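Local coordinates for leucine rich repeat and phosphatase domain containing protein (Entamoeba histolytica, PDB 3EMU) that adopts the dual specificity phosphatase fold and may act on phosphorylated substrates, although which ones is not established, at residues I14-L19 and Q85-V90; S37-V42 and D52-L57; H67-S72 and L139-F144; F79-I84 and I106-Y111. All coordinates share one frame; numbering follows the deposited sequence. Where two conformers were deposited one is given.

In the fold
Interactions 1 and 2 are strand pairings in one sheet: 89-94 lies between 17-21 and 36-42, and 55-59 closes the sheet at one side. They touch where S37 meets E88 and G89. Interactions 3 and 4 are helix contacts that share helix 68-85, one at its N-terminal turn and the other near its C-terminal end. Interaction 4 lies nearest the centre of the chain and is purely apolar. Interaction 3, further out, adds a glutamine that meets backbone amides. Interactions 1 and 2, partly buried, rest mainly on backbone hydrogen bonds, with charged E88, R86 and D55 where the strands begin. Interaction 4 joins the sheet through I17 and I80, and meets interaction 2 through F79, which packs on L57.

Interaction 1 of 4, residues I14-L19 and Q85-V90; sequences IQYIHL and QRKEGV
Y16, I17 and H18 pair with G89 and V90 where two parallel strands, 17-21 and 89-94, enter the central sheet. V90 N donates to Y16 O over 2.7 Å in an almost straight bond (175° at the hydrogen), and H18 N then returns to V90 O at 3.0 Å. V90 is thus gripped through both its amide and its carbonyl, while G89 CA lies 3.4 Å from Y16 O in a C-H...O contact.

On the face that bears I17 and V90, these side chains run side by side, with I17 CD1 3.7 Å from V90 CG1, and turn toward helix 68-85. V90 CG1 sits between its own backbone N and carbonyl carbon (chi1 58°), which brings it also within 3.4 Å of Y16 O.

At the outer end the Y16 ring spans the turn that leads out of the helix. K87, whose positive phi belongs to a Schellman motif, lays its CA over one ring face, 4.2 Å from the centroid. Its CG comes to a tight 3.1 Å from Y16 OH. Q15 CG covers a ring face from within its own type II turn. H18 turns its ring edge to V90 O and uses ND1 to bond Y30 OH.

Parallel strands in an alpha/beta sheet, with helix 68-85 running into strand 89-94, are consistent with the dual specificity phosphatase catalytic domain.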
loop_
_atom_site.group_PDB
_atom_site.type_symbol
_atom_site.label_atom_id
_atom_site.label_comp_id
_atom_site.label_asym_id
_atom_site.label_seq_id
_atom_site.Cartn_x
_atom_site.Cartn_y
_atom_site.Cartn_z
ATOM N N ILE A 14 0.523 3.600 -9.565
ATOM C CA ILE A 14 1.508 4.278 -10.387
ATOM C C ILE A 14 2.314 3.072 -10.844
ATOM O O ILE A 14 2.075 1.951 -10.396
ATOM C CB ILE A 14 2.456 5.262 -9.558
ATOM C CG1 ILE A 14 3.297 4.475 -8.553
ATOM C CG2 ILE A 14 1.657 6.408 -8.874
ATOM C CD1 ILE A 14 4.353 5.292 -7.813
ATOM N N GLN A 15 3.278 3.301 -11.707
ATOM C CA GLN A 15 4.037 2.218 -12.289
ATOM C C GLN A 15 4.744 1.383 -11.237
ATOM O O GLN A 15 5.305 1.916 -10.282
ATOM C CB GLN A 15 5.039 2.774 -13.307
ATOM C CG GLN A 15 5.936 1.715 -13.897
ATOM C CD GLN A 15 7.087 2.318 -14.710
ATOM O OE1 GLN A 15 7.755 3.289 -14.271
ATOM N NE2 GLN A 15 7.333 1.740 -15.904
ATOM N N TYR A 16 4.688 0.058 -11.413
ATOM C CA TYR A 16 5.224 -0.928 -10.435
ATOM C C TYR A 16 4.402 -1.161 -9.140
ATOM O O TYR A 16 4.727 -2.050 -8.366
ATOM C CB TYR A 16 6.675 -0.594 -10.057
ATOM C CG TYR A 16 7.595 -0.445 -11.238
ATOM C CD1 TYR A 16 7.644 -1.425 -12.237
ATOM C CD2 TYR A 16 8.403 0.684 -11.373
ATOM C CE1 TYR A 16 8.474 -1.291 -13.339
ATOM C CE2 TYR A 16 9.234 0.832 -12.453
ATOM C CZ TYR A 16 9.272 -0.155 -13.437
ATOM O OH TYR A 16 10.120 -0.003 -14.518
ATOM N N ILE A 17 3.367 -0.359 -8.905
ATOM C CA ILE A 17 2.608 -0.395 -7.657
ATOM C C ILE A 17 1.152 -0.793 -7.927
ATOM O O ILE A 17 0.396 -0.097 -8.653
ATOM C CB ILE A 17 2.578 1.008 -6.979
ATOM C CG1 ILE A 17 3.998 1.578 -6.784
ATOM C CG2 ILE A 17 1.741 0.995 -5.669
ATOM C CD1 ILE A 17 4.874 0.833 -5.796
ATOM N N HIS A 18 0.752 -1.900 -7.292
ATOM C CA HIS A 18 -0.597 -2.434 -7.485
ATOM C C HIS A 18 -1.253 -2.653 -6.132
ATOM O O HIS A 18 -0.633 -3.108 -5.167
ATOM C CB HIS A 18 -0.541 -3.711 -8.324
ATOM C CG HIS A 18 0.139 -3.545 -9.661
ATOM N ND1 HIS A 18 -0.559 -3.474 -10.858
ATOM C CD2 HIS A 18 1.456 -3.499 -9.995
ATOM C CE1 HIS A 18 0.294 -3.389 -11.866
ATOM N NE2 HIS A 18 1.522 -3.384 -11.371
ATOM N N LEU A 19 -2.518 -2.285 -6.084
ATOM C CA LEU A 19 -3.332 -2.374 -4.894
ATOM C C LEU A 19 -4.424 -3.480 -5.068
ATOM O O LEU A 19 -5.179 -3.474 -6.059
ATOM C CB LEU A 19 -3.984 -1.025 -4.674
ATOM C CG LEU A 19 -4.782 -0.843 -3.405
ATOM C CD1 LEU A 19 -3.956 -1.238 -2.181
ATOM C CD2 LEU A 19 -5.267 0.604 -3.353
ATOM N N GLN A 85 13.313 -0.434 -7.730
ATOM C CA GLN A 85 14.700 -0.579 -8.088
ATOM C C GLN A 85 14.996 -1.734 -9.076
ATOM O O GLN A 85 15.832 -1.580 -9.973
ATOM C CB GLN A 85 15.491 -0.789 -6.809
ATOM C CG GLN A 85 16.939 -1.024 -7.041
ATOM C CD GLN A 85 17.721 -1.084 -5.724
ATOM O OE1 GLN A 85 18.945 -1.208 -5.726
ATOM N NE2 GLN A 85 17.012 -0.986 -4.596
ATOM N N ARG A 86 14.326 -2.879 -8.900
ATOM C CA ARG A 86 14.470 -4.020 -9.794
ATOM C C ARG A 86 13.695 -3.789 -11.054
ATOM O O ARG A 86 13.757 -4.599 -11.971
ATOM C CB ARG A 86 13.927 -5.289 -9.139
ATOM C CG ARG A 86 14.728 -5.737 -7.923
ATOM C CD ARG A 86 14.351 -7.167 -7.469
ATOM N NE ARG A 86 13.225 -7.145 -6.549
ATOM C CZ ARG A 86 13.302 -7.427 -5.259
ATOM N NH1 ARG A 86 14.452 -7.791 -4.725
ATOM N NH2 ARG A 86 12.216 -7.340 -4.501
ATOM N N LYS A 87 12.946 -2.693 -11.105
ATOM C CA LYS A 87 12.029 -2.463 -12.212
ATOM C C LYS A 87 10.993 -3.605 -12.333
ATOM O O LYS A 87 10.643 -4.060 -13.435
ATOM C CB LYS A 87 12.804 -2.253 -13.504
ATOM C CG LYS A 87 13.034 -0.776 -13.823
ATOM C CD LYS A 87 13.999 -0.599 -15.011
ATOM C CE LYS A 87 14.367 0.884 -15.239
ATOM N NZ LYS A 87 15.358 1.410 -14.210
ATOM N N GLU A 88 10.506 -4.044 -11.170
ATOM C CA GLU A 88 9.448 -5.058 -11.085
ATOM C C GLU A 88 8.243 -4.619 -10.234
ATOM O O GLU A 88 8.355 -3.779 -9.323
ATOM C CB GLU A 88 10.050 -6.379 -10.595
ATOM C CG GLU A 88 10.796 -7.090 -11.725
ATOM C CD GLU A 88 11.780 -8.142 -11.239
ATOM O OE1 GLU A 88 11.779 -8.464 -10.023
ATOM O OE2 GLU A 88 12.561 -8.644 -12.080
ATOM N N GLY A 89 7.086 -5.208 -10.530
ATOM C CA GLY A 89 5.860 -4.888 -9.788
ATOM C C GLY A 89 5.849 -5.380 -8.350
ATOM O O GLY A 89 6.371 -6.466 -7.997
ATOM N N VAL A 90 5.251 -4.567 -7.495
ATOM C CA VAL A 90 4.909 -5.040 -6.136
ATOM C C VAL A 90 3.383 -4.940 -5.981
ATOM O O VAL A 90 2.751 -3.921 -6.356
ATOM C CB VAL A 90 5.651 -4.255 -5.032
ATOM C CG1 VAL A 90 5.339 -2.757 -5.141
ATOM C CG2 VAL A 90 5.326 -4.789 -3.644
#

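Interaction 2 of 4, residues S37-V42 and D52-L57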
loop_
_atom_site.group_PDB
_atom_site.type_symbol
_atom_site.label_atom_id
_atom_site.label_comp_id
_atom_site.label_asym_id
_atom_site.label_seq_id
_atom_site.Cartn_x
_atom_site.Cartn_y
_atom_site.Cartn_z
ATOM N N SER A 37 6.684 -9.352 -8.805
ATOM C CA SER A 37 7.560 -10.355 -8.221
ATOM C C SER A 37 7.619 -10.159 -6.745
ATOM O O SER A 37 8.373 -10.850 -6.064
ATOM C CB SER A 37 8.992 -10.265 -8.791
ATOM O OG SER A 37 9.444 -8.913 -8.781
ATOM N N SER A 38 6.851 -9.202 -6.241
ATOM C CA SER A 38 6.817 -8.984 -4.807
ATOM C C SER A 38 5.399 -8.815 -4.355
ATOM O O SER A 38 4.588 -8.212 -5.051
ATOM C CB SER A 38 7.560 -7.701 -4.400
ATOM O OG SER A 38 8.941 -7.882 -4.419
ATOM N N ILE A 39 5.149 -9.285 -3.142
ATOM C CA ILE A 39 3.863 -9.129 -2.533
ATOM C C ILE A 39 4.017 -8.642 -1.105
ATOM O O ILE A 39 4.769 -9.198 -0.316
ATOM C CB ILE A 39 3.006 -10.439 -2.655
ATOM C CG1 ILE A 39 2.916 -10.802 -4.148
ATOM C CG2 ILE A 39 1.588 -10.245 -2.056
ATOM C CD1 ILE A 39 1.783 -11.763 -4.487
ATOM N N LEU A 40 3.289 -7.569 -0.803
ATOM C CA LEU A 40 3.289 -6.993 0.530
ATOM C C LEU A 40 1.946 -7.318 1.149
ATOM O O LEU A 40 0.907 -6.840 0.713
ATOM C CB LEU A 40 3.505 -5.467 0.467
ATOM C CG LEU A 40 3.687 -4.716 1.782
ATOM C CD1 LEU A 40 4.762 -5.404 2.612
ATOM C CD2 LEU A 40 4.067 -3.259 1.498
ATOM N N LEU A 41 1.988 -8.137 2.172
ATOM C CA LEU A 41 0.797 -8.579 2.849
ATOM C C LEU A 41 0.581 -7.697 4.033
ATOM O O LEU A 41 1.383 -7.696 4.947
ATOM C CB LEU A 41 0.945 -10.034 3.319
ATOM C CG LEU A 41 1.272 -11.054 2.201
ATOM C CD1 LEU A 41 1.578 -12.459 2.762
ATOM C CD2 LEU A 41 0.119 -11.171 1.237
ATOM N N VAL A 42 -0.534 -6.971 4.037
ATOM C CA VAL A 42 -0.799 -6.069 5.137
ATOM C C VAL A 42 -1.827 -6.667 6.086
ATOM O O VAL A 42 -3.026 -6.569 5.857
ATOM C CB VAL A 42 -1.287 -4.682 4.635
ATOM C CG1 VAL A 42 -1.351 -3.696 5.812
ATOM C CG2 VAL A 42 -0.414 -4.186 3.469
ATOM N N ASP A 52 4.792 -19.013 -1.706
ATOM C CA ASP A 52 6.257 -19.076 -1.570
ATOM C C ASP A 52 7.018 -19.210 -2.924
ATOM O O ASP A 52 8.011 -19.951 -3.023
ATOM C CB ASP A 52 6.665 -20.183 -0.585
ATOM N N GLN A 53 6.555 -18.484 -3.951
ATOM C CA GLN A 53 7.245 -18.370 -5.254
ATOM C C GLN A 53 7.682 -16.901 -5.519
ATOM O O GLN A 53 8.473 -16.625 -6.436
ATOM C CB GLN A 53 6.326 -18.855 -6.388
ATOM N N CYS A 54 7.154 -15.975 -4.703
ATOM C CA CYS A 54 7.389 -14.525 -4.829
ATOM C C CYS A 54 8.257 -13.971 -3.689
ATOM O O CYS A 54 8.436 -14.627 -2.658
ATOM C CB CYS A 54 6.037 -13.788 -4.813
ATOM S SG CYS A 54 5.153 -13.723 -6.404
ATOM N N ASP A 55 8.793 -12.761 -3.864
ATOM C CA ASP A 55 9.306 -11.995 -2.711
ATOM C C ASP A 55 8.133 -11.578 -1.823
ATOM O O ASP A 55 7.189 -10.970 -2.300
ATOM C CB ASP A 55 10.033 -10.724 -3.166
ATOM C CG ASP A 55 11.545 -10.875 -3.193
ATOM O OD1 ASP A 55 12.124 -11.135 -2.112
ATOM O OD2 ASP A 55 12.148 -10.664 -4.281
ATOM N N ILE A 56 8.195 -11.887 -0.540
ATOM C CA ILE A 56 7.066 -11.596 0.320
ATOM C C ILE A 56 7.456 -10.912 1.615
ATOM O O ILE A 56 8.423 -11.291 2.244
ATOM C CB ILE A 56 6.261 -12.874 0.671
ATOM C CG1 ILE A 56 5.587 -13.416 -0.587
ATOM C CG2 ILE A 56 5.187 -12.570 1.713
ATOM C CD1 ILE A 56 4.610 -14.521 -0.330
ATOM N N LEU A 57 6.692 -9.905 2.005
ATOM C CA LEU A 57 6.851 -9.311 3.308
ATOM C C LEU A 57 5.469 -9.157 3.931
ATOM O O LEU A 57 4.541 -8.657 3.309
ATOM C CB LEU A 57 7.536 -7.955 3.204
ATOM C CG LEU A 57 7.620 -7.196 4.524
ATOM C CD1 LEU A 57 8.426 -7.999 5.499
ATOM C CD2 LEU A 57 8.203 -5.811 4.373
#
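L40 and L57 lie side by side in the parallel pair of strands 36-42 and 55-59, the latter outermost within the chain, on the sheet face turned toward helix 68-85, where F79 packs against both. L40 CD1 does the touching, 3.8 Å from L57 CB. With its CG anti to the backbone N (chi1 -173°), L40 leans toward its neighbour, and CD1 also comes to 3.3 Å from L57 O. On the other face L41 CD1 meets I56 CG2 at 3.8 Å, and I39 reaches C54 SG more loosely.

I39 N donates to D55 O and L41 N to L57 O, both at 2.8 Å, while I39 O receives L57 N at 3.1 Å. A fourth bond, D55 N to S37 O, is more bent (149° at the hydrogen). Between these rungs, the CA atoms of S38, L40 and I56 make C-H...O contacts with the facing carbonyls.

Charge collects at the end where the pairing begins. In the conformer given, R82 NH2 of helix 68-85 forms a salt bridge with D55, and S37 OG bonds E88. S38 OG has a weak bond to R86 and rests 3.3 Å from D55 CB.

Interaction 3 of 4, residues H67-S72 and L139-F144; sequences HQLYDS and LQLKLF
Y70 and Q140 bring the two helices closest, their CA atoms 5.6 Å apart. The axes of 68-72 and 139-144 approach to 8.9 Å and cross at -37°, so the chains run roughly the same way. H67 holds the N-cap position of the first helix, its ND1 bonded to D71 OD2.

Q140 reaches across with an extended side chain and sets OE1 among the amides of that helix's first turn. Y70 N bonds it at 3.0 Å in a nearly straight bond (166° at the hydrogen), and L69 N makes a weak second bond at 2.9 Å. The other end of the amide, NE2, gives a hydrogen to a water 2.9 Å away that also takes one from Q68 N. Both ends of the buried amide therefore have partners, which should fix its rotation.

CG of Y70 is anti to its backbone N (chi1 177°), which swings the ring out alongside the second helix. L143 CD2 sits over one face, 4.3 Å from the centroid, while F144 CA meets the edge, 3.8 Å from Y70 CE1.

On the inner side L69 CD2 touches L141 CD2, and these leucines pack on A103 and A107 of helix 100-112, completing a three-helix cluster. F144 wedges between that helix's M110 and I73 and I77 of helix 68-85.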
loop_
_atom_site.group_PDB
_atom_site.type_symbol
_atom_site.label_atom_id
_atom_site.label_comp_id
_atom_site.label_asym_id
_atom_site.label_seq_id
_atom_site.Cartn_x
_atom_site.Cartn_y
_atom_site.Cartn_z
ATOM N N HIS A 67 -0.355 2.226 17.199
ATOM C CA HIS A 67 0.613 2.659 16.184
ATOM C C HIS A 67 1.284 1.543 15.419
ATOM O O HIS A 67 2.437 1.690 15.018
ATOM C CB HIS A 67 1.710 3.559 16.788
ATOM C CG HIS A 67 2.203 3.097 18.122
ATOM N ND1 HIS A 67 3.197 2.149 18.262
ATOM C CD2 HIS A 67 1.822 3.435 19.376
ATOM C CE1 HIS A 67 3.391 1.910 19.548
ATOM N NE2 HIS A 67 2.573 2.677 20.246
ATOM N N GLN A 68 0.574 0.448 15.181
ATOM C CA GLN A 68 1.180 -0.671 14.459
ATOM C C GLN A 68 1.328 -0.339 13.010
ATOM O O GLN A 68 2.263 -0.770 12.371
ATOM C CB GLN A 68 0.350 -1.948 14.584
ATOM C CG GLN A 68 0.113 -2.411 15.996
ATOM C CD GLN A 68 -0.942 -3.558 16.084
ATOM O OE1 GLN A 68 -1.860 -3.656 15.272
ATOM N NE2 GLN A 68 -0.808 -4.393 17.095
ATOM N N LEU A 69 0.379 0.399 12.472
ATOM C CA LEU A 69 0.521 0.773 11.092
ATOM C C LEU A 69 1.693 1.788 10.895
ATOM O O LEU A 69 2.595 1.559 10.086
ATOM C CB LEU A 69 -0.812 1.248 10.503
ATOM C CG LEU A 69 -0.650 1.543 9.000
ATOM C CD1 LEU A 69 -1.649 0.770 8.119
ATOM C CD2 LEU A 69 -0.679 3.078 8.736
ATOM N N TYR A 70 1.660 2.877 11.653
ATOM C CA TYR A 70 2.731 3.843 11.704
ATOM C C TYR A 70 4.109 3.128 11.785
ATOM O O TYR A 70 4.995 3.383 10.947
ATOM C CB TYR A 70 2.533 4.690 12.960
ATOM C CG TYR A 70 3.605 5.700 13.190
ATOM C CD1 TYR A 70 3.592 6.910 12.478
ATOM C CD2 TYR A 70 4.654 5.460 14.095
ATOM C CE1 TYR A 70 4.586 7.872 12.662
ATOM C CE2 TYR A 70 5.656 6.423 14.316
ATOM C CZ TYR A 70 5.616 7.648 13.592
ATOM O OH TYR A 70 6.573 8.644 13.733
ATOM N N ASP A 71 4.254 2.221 12.761
ATOM C CA ASP A 71 5.514 1.559 13.035
ATOM C C ASP A 71 5.990 0.751 11.838
ATOM O O ASP A 71 7.208 0.588 11.594
ATOM C CB ASP A 71 5.400 0.685 14.303
ATOM C CG ASP A 71 5.388 1.519 15.594
ATOM O OD1 ASP A 71 5.863 2.707 15.564
ATOM O OD2 ASP A 71 4.910 0.996 16.641
ATOM N N SER A 72 5.043 0.277 11.041
ATOM C CA SER A 72 5.415 -0.612 9.941
ATOM C C SER A 72 5.757 0.211 8.680
ATOM O O SER A 72 6.170 -0.319 7.649
ATOM C CB SER A 72 4.254 -1.619 9.665
ATOM O OG SER A 72 3.236 -0.962 8.894
ATOM N N LEU A 139 -5.701 8.506 11.346
ATOM C CA LEU A 139 -4.987 9.164 12.403
ATOM C C LEU A 139 -3.484 8.810 12.401
ATOM O O LEU A 139 -2.632 9.705 12.505
ATOM C CB LEU A 139 -5.611 8.727 13.706
ATOM C CG LEU A 139 -5.649 9.648 14.897
ATOM C CD1 LEU A 139 -6.160 11.029 14.494
ATOM C CD2 LEU A 139 -6.566 8.978 15.954
ATOM N N GLN A 140 -3.162 7.520 12.292
ATOM C CA GLN A 140 -1.762 7.086 12.147
ATOM C C GLN A 140 -1.074 7.637 10.892
ATOM O O GLN A 140 0.143 7.845 10.872
ATOM C CB GLN A 140 -1.658 5.556 12.157
ATOM C CG GLN A 140 -2.033 4.940 13.500
ATOM C CD GLN A 140 -1.905 3.399 13.531
ATOM O OE1 GLN A 140 -0.796 2.858 13.364
ATOM N NE2 GLN A 140 -3.028 2.701 13.784
ATOM N N LEU A 141 -1.849 7.838 9.829
ATOM C CA LEU A 141 -1.283 8.422 8.613
ATOM C C LEU A 141 -0.939 9.895 8.860
ATOM O O LEU A 141 0.059 10.394 8.369
ATOM C CB LEU A 141 -2.234 8.266 7.427
ATOM C CG LEU A 141 -2.283 6.837 6.818
ATOM C CD1 LEU A 141 -3.355 6.768 5.726
ATOM C CD2 LEU A 141 -0.895 6.360 6.278
ATOM N N LYS A 142 -1.780 10.560 9.653
ATOM C CA LYS A 142 -1.524 11.940 10.024
ATOM C C LYS A 142 -0.290 12.057 10.920
ATOM O O LYS A 142 0.408 13.041 10.861
ATOM C CB LYS A 142 -2.772 12.581 10.662
ATOM C CG LYS A 142 -3.759 12.988 9.607
ATOM C CD LYS A 142 -5.090 13.411 10.207
ATOM C CE LYS A 142 -6.149 13.673 9.105
ATOM N NZ LYS A 142 -7.523 13.863 9.705
ATOM N N LEU A 143 -0.058 11.050 11.757
ATOM C CA LEU A 143 1.134 10.994 12.571
ATOM C C LEU A 143 2.342 10.866 11.687
ATOM O O LEU A 143 3.357 11.495 11.925
ATOM C CB LEU A 143 1.109 9.784 13.475
ATOM C CG LEU A 143 1.262 10.065 14.964
ATOM C CD1 LEU A 143 -0.129 10.393 15.508
ATOM C CD2 LEU A 143 1.810 8.857 15.731
ATOM N N PHE A 144 2.237 10.031 10.670
ATOM C CA PHE A 144 3.321 9.928 9.717
ATOM C C PHE A 144 3.582 11.266 8.989
ATOM O O PHE A 144 4.727 11.620 8.761
ATOM C CB PHE A 144 3.028 8.815 8.707
ATOM C CG PHE A 144 4.117 8.606 7.677
ATOM C CD1 PHE A 144 5.430 8.392 8.062
ATOM C CD2 PHE A 144 3.806 8.593 6.323
ATOM C CE1 PHE A 144 6.431 8.184 7.104
ATOM C CE2 PHE A 144 4.784 8.388 5.340
ATOM C CZ PHE A 144 6.104 8.179 5.728
HETATM O O HOH W 1 -2.397 0.092 14.953
#

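Interaction 4 of 4, residues F79-I84 and I106-Y111; sequences FIIRSI and IAFLMY
F108 gives the largest surface to this contact, its ring reaching from helix 100-112 toward I80 and I81 of helix 68-85. The segment axes stay 12.0 Å apart and cross at -65°, so side chains alone bridge the gap. F108 sends CG anti to its backbone N (chi1 174°), and this carries the ring across.

I80 supplies the closest touch. Its CG2 lies over one ring face, off centre toward the rim, 3.4 Å from F108 CE1 and 3.7 Å from the centroid, in a CH-pi contact. The longer branch of I80 passes back along the ring, with CD1 4.1 Å from F108 CG.

I81 comes at the ring edge instead, its CG1 in the plane and 4.0 Å from F108 CE1. Its CD1 goes on to meet the edge of Y111, 4.0 Å from CE2, the two side chains crossing at about a right angle. One turn further along from I80, I84 and F108 extend toward each other from their own helices, I84 CD1 ending 3.6 Å from F108 CZ.

Y112 stacks on F108 from the same helix, and I80 also touches I17 of the sheet. The segments have no hydrogen bond between them, so the contact depends on apolar burial and CH-pi packing of I80 on F108.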
loop_
_atom_site.group_PDB
_atom_site.type_symbol
_atom_site.label_atom_id
_atom_site.label_comp_id
_atom_site.label_asym_id
_atom_site.label_seq_id
_atom_site.Cartn_x
_atom_site.Cartn_y
_atom_site.Cartn_z
ATOM N N PHE A 79 10.626 -2.170 1.208
ATOM C CA PHE A 79 10.287 -3.344 0.390
ATOM C C PHE A 79 9.733 -2.821 -0.899
ATOM O O PHE A 79 10.118 -3.256 -1.977
ATOM C CB PHE A 79 9.252 -4.183 1.177
ATOM C CG PHE A 79 8.771 -5.442 0.476
ATOM C CD1 PHE A 79 9.528 -6.632 0.523
ATOM C CD2 PHE A 79 7.524 -5.463 -0.154
ATOM C CE1 PHE A 79 9.058 -7.816 -0.083
ATOM C CE2 PHE A 79 7.042 -6.644 -0.753
ATOM C CZ PHE A 79 7.816 -7.817 -0.726
ATOM N N ILE A 80 8.894 -1.787 -0.824
ATOM C CA ILE A 80 8.381 -1.204 -2.081
ATOM C C ILE A 80 9.480 -0.595 -2.979
ATOM O O ILE A 80 9.509 -0.790 -4.189
ATOM C CB ILE A 80 7.292 -0.160 -1.807
ATOM C CG1 ILE A 80 6.077 -0.836 -1.149
ATOM C CG2 ILE A 80 6.875 0.558 -3.088
ATOM C CD1 ILE A 80 4.994 0.122 -0.685
ATOM N N ILE A 81 10.381 0.178 -2.392
ATOM C CA ILE A 81 11.396 0.821 -3.227
ATOM C C ILE A 81 12.361 -0.239 -3.755
ATOM O O ILE A 81 12.794 -0.161 -4.895
ATOM C CB ILE A 81 12.104 2.029 -2.491
ATOM C CG1 ILE A 81 11.200 3.234 -2.599
ATOM C CG2 ILE A 81 13.411 2.385 -3.187
ATOM C CD1 ILE A 81 11.414 4.248 -1.578
ATOM N N ARG A 82 12.672 -1.255 -2.950
ATOM C CA ARG A 82 13.438 -2.406 -3.459
ATOM C C ARG A 82 12.861 -2.983 -4.742
ATOM O O ARG A 82 13.584 -3.503 -5.582
ATOM C CB ARG A 82 13.535 -3.530 -2.424
ATOM C CG ARG A 82 14.229 -4.787 -2.940
ATOM C CD ARG A 82 14.383 -5.841 -1.844
ATOM N NE ARG A 82 13.373 -6.906 -1.858
ATOM C CZ ARG A 82 13.061 -7.650 -0.790
ATOM N NH1 ARG A 82 13.651 -7.440 0.376
ATOM N NH2 ARG A 82 12.151 -8.605 -0.872
ATOM N N SER A 83 11.544 -2.889 -4.923
ATOM C CA SER A 83 10.928 -3.511 -6.083
ATOM C C SER A 83 10.962 -2.556 -7.274
ATOM O O SER A 83 11.109 -2.977 -8.430
ATOM C CB SER A 83 9.481 -4.011 -5.748
ATOM O OG SER A 83 8.725 -4.370 -6.903
ATOM N N ILE A 84 10.755 -1.275 -6.996
ATOM C CA ILE A 84 10.894 -0.246 -8.026
ATOM C C ILE A 84 12.341 -0.284 -8.618
ATOM O O ILE A 84 12.548 -0.227 -9.831
ATOM C CB ILE A 84 10.608 1.144 -7.444
ATOM C CG1 ILE A 84 9.090 1.322 -7.204
ATOM C CG2 ILE A 84 11.165 2.211 -8.383
ATOM C CD1 ILE A 84 8.684 2.525 -6.370
ATOM N N ILE A 106 -1.078 4.959 0.547
ATOM C CA ILE A 106 -1.069 6.355 0.874
ATOM C C ILE A 106 0.264 6.808 1.559
ATOM O O ILE A 106 0.860 7.776 1.099
ATOM C CB ILE A 106 -2.285 6.746 1.698
ATOM C CG1 ILE A 106 -3.561 6.607 0.837
ATOM C CG2 ILE A 106 -2.125 8.192 2.248
ATOM C CD1 ILE A 106 -4.883 6.859 1.594
ATOM N N ALA A 107 0.681 6.136 2.644
ATOM C CA ALA A 107 1.939 6.419 3.309
ATOM C C ALA A 107 3.102 6.462 2.303
ATOM O O ALA A 107 3.938 7.405 2.308
ATOM C CB ALA A 107 2.208 5.404 4.389
ATOM N N PHE A 108 3.153 5.450 1.430
ATOM C CA PHE A 108 4.159 5.391 0.405
ATOM C C PHE A 108 4.213 6.623 -0.521
ATOM O O PHE A 108 5.291 7.159 -0.785
ATOM C CB PHE A 108 4.036 4.123 -0.435
ATOM C CG PHE A 108 4.978 4.107 -1.596
ATOM C CD1 PHE A 108 6.368 3.866 -1.392
ATOM C CD2 PHE A 108 4.525 4.392 -2.883
ATOM C CE1 PHE A 108 7.280 3.901 -2.448
ATOM C CE2 PHE A 108 5.430 4.425 -3.943
ATOM C CZ PHE A 108 6.815 4.186 -3.719
ATOM N N LEU A 109 3.073 7.042 -1.060
ATOM C CA LEU A 109 3.016 8.189 -1.961
ATOM C C LEU A 109 3.266 9.519 -1.225
ATOM O O LEU A 109 3.830 10.448 -1.808
ATOM C CB LEU A 109 1.646 8.262 -2.607
ATOM C CG LEU A 109 1.143 7.148 -3.543
ATOM C CD1 LEU A 109 -0.352 7.435 -3.882
ATOM C CD2 LEU A 109 1.958 7.041 -4.825
ATOM N N MET A 110 2.800 9.631 0.019
ATOM C CA MET A 110 3.171 10.760 0.832
ATOM C C MET A 110 4.712 10.960 0.715
ATOM O O MET A 110 5.186 12.050 0.383
ATOM C CB MET A 110 2.714 10.577 2.294
ATOM C CG MET A 110 1.150 10.656 2.512
ATOM S SD MET A 110 0.541 10.123 4.097
ATOM C CE MET A 110 1.288 11.281 5.239
ATOM N N TYR A 111 5.477 9.884 0.907
ATOM C CA TYR A 111 6.929 9.940 0.956
ATOM C C TYR A 111 7.521 10.096 -0.448
ATOM O O TYR A 111 8.374 10.963 -0.701
ATOM C CB TYR A 111 7.425 8.631 1.571
ATOM C CG TYR A 111 8.913 8.444 1.637
ATOM C CD1 TYR A 111 9.682 9.102 2.608
ATOM C CD2 TYR A 111 9.567 7.597 0.742
ATOM C CE1 TYR A 111 11.051 8.938 2.671
ATOM C CE2 TYR A 111 10.971 7.407 0.793
ATOM C CZ TYR A 111 11.702 8.099 1.762
ATOM O OH TYR A 111 13.064 7.917 1.860
#